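Local coordinates for polyprenyl synthetase (Nonlabens dokdonensis, PDB 6KD7), which probably catalyses magnesium-dependent prenyl transfer, extending an allylic diphosphate chain as geranylgeranyl pyrophosphate synthases do, at residues R41-L46 / S170-C175; N130-R135 / L177-I182. One frame throughout, in Å; residues are numbered along the deposited sequence.

Contact 1: R41-L46 / S170-C175. With PPV (pyrophosphate), chain B.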
# COMPACT_ATOMS: atom_id res chain seq x y z
N ARG A 41 -28.69 -27.26 4.63
CA ARG A 41 -28.85 -27.70 3.22
C ARG A 41 -30.31 -27.58 2.79
O ARG A 41 -30.82 -28.52 2.16
CB ARG A 41 -28.55 -29.19 3.02
CG ARG A 41 -27.27 -29.67 3.67
CD ARG A 41 -26.05 -29.14 3.00
NE ARG A 41 -24.83 -29.49 3.71
CZ ARG A 41 -23.62 -29.43 3.17
NH1 ARG A 41 -23.43 -28.98 1.94
NH2 ARG A 41 -22.59 -29.80 3.90
N LEU A 42 -31.00 -26.52 3.21
CA LEU A 42 -32.41 -26.23 2.88
C LEU A 42 -32.64 -26.46 1.39
O LEU A 42 -33.67 -27.07 1.02
CB LEU A 42 -32.70 -24.78 3.26
CG LEU A 42 -33.91 -24.09 2.63
CD1 LEU A 42 -35.18 -24.47 3.39
CD2 LEU A 42 -33.78 -22.55 2.60
N ARG A 43 -31.82 -25.89 0.51
CA ARG A 43 -32.19 -25.82 -0.93
C ARG A 43 -32.25 -27.22 -1.54
O ARG A 43 -33.27 -27.62 -2.07
CB ARG A 43 -31.25 -24.84 -1.62
CG ARG A 43 -31.54 -23.39 -1.23
CD ARG A 43 -30.43 -22.50 -1.74
NE ARG A 43 -30.67 -21.16 -1.28
CZ ARG A 43 -30.42 -20.80 -0.06
NH1 ARG A 43 -30.63 -19.58 0.33
NH2 ARG A 43 -29.92 -21.67 0.79
N PRO A 44 -31.22 -28.06 -1.42
CA PRO A 44 -31.31 -29.40 -1.99
C PRO A 44 -32.48 -30.21 -1.40
O PRO A 44 -33.08 -30.93 -2.12
CB PRO A 44 -29.95 -30.03 -1.66
CG PRO A 44 -29.34 -29.13 -0.63
CD PRO A 44 -29.93 -27.76 -0.84
N LEU A 45 -32.78 -30.04 -0.12
CA LEU A 45 -33.85 -30.81 0.56
C LEU A 45 -35.19 -30.36 0.03
O LEU A 45 -36.05 -31.18 0.01
CB LEU A 45 -33.78 -30.64 2.09
CG LEU A 45 -32.48 -31.16 2.72
CD1 LEU A 45 -32.59 -31.20 4.22
CD2 LEU A 45 -32.09 -32.52 2.19
N LEU A 46 -35.37 -29.13 -0.42
CA LEU A 46 -36.64 -28.73 -1.08
C LEU A 46 -36.87 -29.59 -2.34
O LEU A 46 -38.04 -29.96 -2.59
CB LEU A 46 -36.62 -27.24 -1.43
CG LEU A 46 -36.71 -26.27 -0.25
CD1 LEU A 46 -36.44 -24.84 -0.69
CD2 LEU A 46 -38.05 -26.36 0.45
N SER A 170 -34.69 -15.66 -3.76
CA SER A 170 -35.96 -16.44 -3.79
C SER A 170 -36.13 -17.31 -5.03
O SER A 170 -36.59 -18.42 -4.89
CB SER A 170 -37.12 -15.53 -3.61
OG SER A 170 -37.01 -14.83 -2.40
N VAL A 171 -35.75 -16.82 -6.20
CA VAL A 171 -35.97 -17.64 -7.44
C VAL A 171 -35.32 -19.01 -7.30
O VAL A 171 -35.85 -19.95 -7.87
CB VAL A 171 -35.54 -16.93 -8.74
CG1 VAL A 171 -36.39 -15.71 -8.98
CG2 VAL A 171 -34.07 -16.58 -8.75
N LEU A 172 -34.21 -19.16 -6.59
CA LEU A 172 -33.54 -20.46 -6.47
C LEU A 172 -34.34 -21.37 -5.54
O LEU A 172 -34.19 -22.58 -5.66
CB LEU A 172 -32.11 -20.30 -5.98
CG LEU A 172 -31.33 -21.58 -5.73
CD1 LEU A 172 -31.09 -22.35 -7.03
CD2 LEU A 172 -30.01 -21.26 -5.02
N VAL A 173 -35.09 -20.81 -4.61
CA VAL A 173 -35.98 -21.62 -3.73
C VAL A 173 -37.08 -22.23 -4.60
O VAL A 173 -37.25 -23.44 -4.55
CB VAL A 173 -36.56 -20.77 -2.60
CG1 VAL A 173 -37.43 -21.63 -1.69
CG2 VAL A 173 -35.44 -20.14 -1.78
N GLY A 174 -37.78 -21.39 -5.36
CA GLY A 174 -38.74 -21.77 -6.40
C GLY A 174 -38.17 -22.83 -7.31
O GLY A 174 -38.82 -23.86 -7.54
N CYS A 175 -36.97 -22.60 -7.80
CA CYS A 175 -36.32 -23.45 -8.80
C CYS A 175 -36.08 -24.82 -8.19
O CYS A 175 -36.28 -25.81 -8.89
CB CYS A 175 -35.04 -22.77 -9.31
SG CYS A 175 -34.04 -23.84 -10.36
O11 PPV B . -28.32 -18.71 4.51
P1 PPV B . -28.75 -19.99 3.89
O21 PPV B . -29.69 -19.77 2.77
O31 PPV B . -29.30 -20.94 4.90
OPP PPV B . -27.43 -20.69 3.21
P2 PPV B . -26.14 -21.59 3.67
O12 PPV B . -25.18 -20.66 4.31
O22 PPV B . -26.67 -22.60 4.65
O32 PPV B . -25.56 -22.24 2.47

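Contact 2: N130-R135 / L177-I182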
# COMPACT_ATOMS: atom_id res chain seq x y z
N ASN A 130 -32.47 -28.05 -17.20
CA ASN A 130 -31.46 -27.08 -17.70
C ASN A 130 -32.14 -25.75 -17.88
O ASN A 130 -31.62 -24.72 -17.44
CB ASN A 130 -30.78 -27.49 -19.00
CG ASN A 130 -29.62 -28.38 -18.71
OD1 ASN A 130 -29.79 -29.60 -18.60
ND2 ASN A 130 -28.43 -27.79 -18.60
N LYS A 131 -33.32 -25.75 -18.48
CA LYS A 131 -34.02 -24.48 -18.78
C LYS A 131 -34.39 -23.69 -17.52
O LYS A 131 -34.07 -22.52 -17.48
CB LYS A 131 -35.27 -24.78 -19.60
CG LYS A 131 -35.89 -23.58 -20.29
CD LYS A 131 -36.63 -23.97 -21.54
CE LYS A 131 -37.25 -22.80 -22.25
NZ LYS A 131 -37.99 -21.93 -21.32
N VAL A 132 -34.96 -24.32 -16.49
CA VAL A 132 -35.38 -23.52 -15.31
C VAL A 132 -34.11 -23.16 -14.50
O VAL A 132 -34.05 -22.04 -13.94
CB VAL A 132 -36.46 -24.21 -14.45
CG1 VAL A 132 -35.93 -25.49 -13.84
CG2 VAL A 132 -36.97 -23.25 -13.39
N PHE A 133 -33.11 -24.03 -14.51
CA PHE A 133 -31.83 -23.86 -13.78
C PHE A 133 -31.09 -22.62 -14.32
O PHE A 133 -30.76 -21.72 -13.53
CB PHE A 133 -30.96 -25.10 -13.89
CG PHE A 133 -29.64 -25.01 -13.18
CD1 PHE A 133 -29.58 -25.06 -11.79
CD2 PHE A 133 -28.46 -24.90 -13.90
CE1 PHE A 133 -28.35 -25.04 -11.15
CE2 PHE A 133 -27.24 -24.78 -13.25
CZ PHE A 133 -27.19 -24.89 -11.88
N SER A 134 -30.91 -22.56 -15.64
CA SER A 134 -30.21 -21.47 -16.36
C SER A 134 -30.96 -20.16 -16.18
O SER A 134 -30.35 -19.15 -15.93
CB SER A 134 -29.99 -21.80 -17.81
OG SER A 134 -29.06 -22.87 -17.94
N ARG A 135 -32.27 -20.16 -16.28
CA ARG A 135 -33.04 -18.91 -16.12
C ARG A 135 -32.82 -18.42 -14.68
O ARG A 135 -32.69 -17.20 -14.48
CB ARG A 135 -34.52 -19.16 -16.40
CG ARG A 135 -35.39 -17.92 -16.23
CD ARG A 135 -36.82 -18.04 -16.78
NE ARG A 135 -37.65 -19.09 -16.16
CZ ARG A 135 -37.92 -20.30 -16.67
NH1 ARG A 135 -37.44 -20.70 -17.84
NH2 ARG A 135 -38.68 -21.14 -15.99
N LEU A 177 -37.62 -26.39 -5.83
CA LEU A 177 -38.93 -27.09 -5.71
C LEU A 177 -39.40 -27.53 -7.12
O LEU A 177 -39.66 -28.74 -7.31
CB LEU A 177 -39.94 -26.16 -5.04
CG LEU A 177 -39.68 -25.93 -3.55
CD1 LEU A 177 -40.40 -24.71 -3.08
CD2 LEU A 177 -40.09 -27.13 -2.72
N GLN A 178 -39.38 -26.60 -8.08
CA GLN A 178 -39.78 -26.88 -9.47
C GLN A 178 -38.97 -28.05 -10.02
O GLN A 178 -39.61 -28.88 -10.71
CB GLN A 178 -39.79 -25.62 -10.32
CG GLN A 178 -40.15 -25.94 -11.74
CD GLN A 178 -40.40 -24.72 -12.58
OE1 GLN A 178 -40.75 -24.89 -13.74
NE2 GLN A 178 -40.21 -23.52 -12.05
N MET A 179 -37.69 -28.20 -9.68
CA MET A 179 -36.87 -29.29 -10.26
C MET A 179 -37.39 -30.65 -9.75
O MET A 179 -37.18 -31.69 -10.45
CB MET A 179 -35.37 -29.15 -9.95
CG MET A 179 -34.75 -27.95 -10.72
SD MET A 179 -33.10 -27.44 -10.22
CE MET A 179 -32.17 -28.94 -10.38
N GLY A 180 -37.86 -30.71 -8.50
CA GLY A 180 -38.34 -32.00 -7.95
C GLY A 180 -39.62 -32.40 -8.65
O GLY A 180 -39.73 -33.56 -9.03
N ALA A 181 -40.48 -31.42 -8.88
CA ALA A 181 -41.74 -31.55 -9.62
C ALA A 181 -41.43 -32.04 -11.06
O ALA A 181 -42.10 -32.98 -11.53
CB ALA A 181 -42.48 -30.24 -9.56
N ILE A 182 -40.41 -31.50 -11.71
CA ILE A 182 -40.03 -31.93 -13.08
C ILE A 182 -39.63 -33.39 -13.01
O ILE A 182 -39.97 -34.14 -13.90
CB ILE A 182 -38.87 -31.08 -13.64
CG1 ILE A 182 -39.34 -29.68 -14.01
CG2 ILE A 182 -38.18 -31.79 -14.80
CD1 ILE A 182 -38.17 -28.74 -14.20

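Contact 1: R41-L46 / S170-C175
Arg43 and Leu172 cross at about a right angle: the arginine runs out from its helix towards pyrophosphate, and the leucine reaches over the aliphatic part of that chain. Leu172 CD2 comes to 3.5 Å from Arg43 CD and to 3.8 Å from Arg43 NE, approaching the start of the guanidinium obliquely. With chi1 at 176°, Leu172 is thrown out from its helix, which lets CD2 reach the arginine chain. Past this apolar contact, the arginine turns polar. Its chain is extended from CG to NE, and the last turn swings the guanidinium off the line of the chain, bringing both terminal nitrogens to one oxygen of the ligand. Arg43 NH1 donates to pyrophosphate O21 at 2.6 Å with an angle of 146°, and Arg43 NH2 donates to O21 at 2.8 Å with 138°. Both bonds are bent because one acceptor, lying at the guanidinium edge near its plane, serves two donors. Leu42 CD2 sits near the margin of one face of the group, 4.3 Å above the plane.

One turn along, Leu46 CD1 meets Val173 CG1 at 3.5 Å, a purely apolar touch beside the Arg43–Leu172 pair. Val68 and His72 of helix 58-82 also pack on Arg43. His72, Leu76, Arg88 and Phe205 complete the pyrophosphate pocket. Arg43 lies in the Arg-Leu-Arg-Pro run at the start of helix 42-54, and its place here is consistent with the diphosphate-binding site of the all-helical trans-prenyltransferase fold, where relatives hold isopentenyl diphosphate.

Contact 2: N130-R135 / L177-I182
Ile182 N donates to Gln178 O at 2.9 Å, the ordinary helical bond that sets these two residues one turn apart on the same side of helix 158-183, and both touch Val132 of the facing helix. The two helical segments run antiparallel, at 174°, with their axes 10.2 Å apart. Val132 divides its methyls between the partners. CG1 stands between its backbone N and carbonyl carbon (chi1 64°), a crowded position, and from there meets Ile182 CD1 at 4.0 Å and Met179 CG at 4.1 Å. The valine and isoleucine side chains run antiparallel alongside one another, whereas the methionine comes in at a slant and then bends at its end. The other methyl, Val132 CG2, lies against the amide end of the extended Gln178 chain, 3.8 Å from Gln178 CD.

An alanine at Val132 would probably open a gap between the helices and leave Met179, Ile182 and the Gln178 amide without the methyls they rest on.

Phe133, next along, makes edge-to-face contacts with Phe71, Tyr115 and Phe118. Ser134 OG is hydrogen-bonded to Tyr115 OH. Ser134 and Arg135 pack on Arg116 of a neighbouring subunit, and Lys131 on Glu119 of it, so helix 123-150 is covered by its own chain on one flank and by a second copy of the protein on another.

No hydrogen bond links the two segments. Their hold on each other comes from methyls packed against apolar side chains and against the amide end of Gln178, and so depends on shape more than on charge.

Overall arrangement
Contacts 1 and 2 lie about 10 Å apart, centre to centre, and share helix 158-183, which meets helix 42-54 through residues 170-175 and, farther on, helix 123-150 through residues 177-182. Along the chain the segments alternate, 41-46, 130-135, 170-175, 177-182, so the two pairings interlock. They also touch directly: Leu46 O is 3.5 Å from Leu177 CD2, and Cys175 SG is 4.0 Å from Val132 O. Two buried helix packings thus meet on one helix, contact 1 at the pyrophosphate and contact 2 farther from the centre of the chain, where 130-135 meets another subunit. All four segments fall in the polyprenyl synthetase family region.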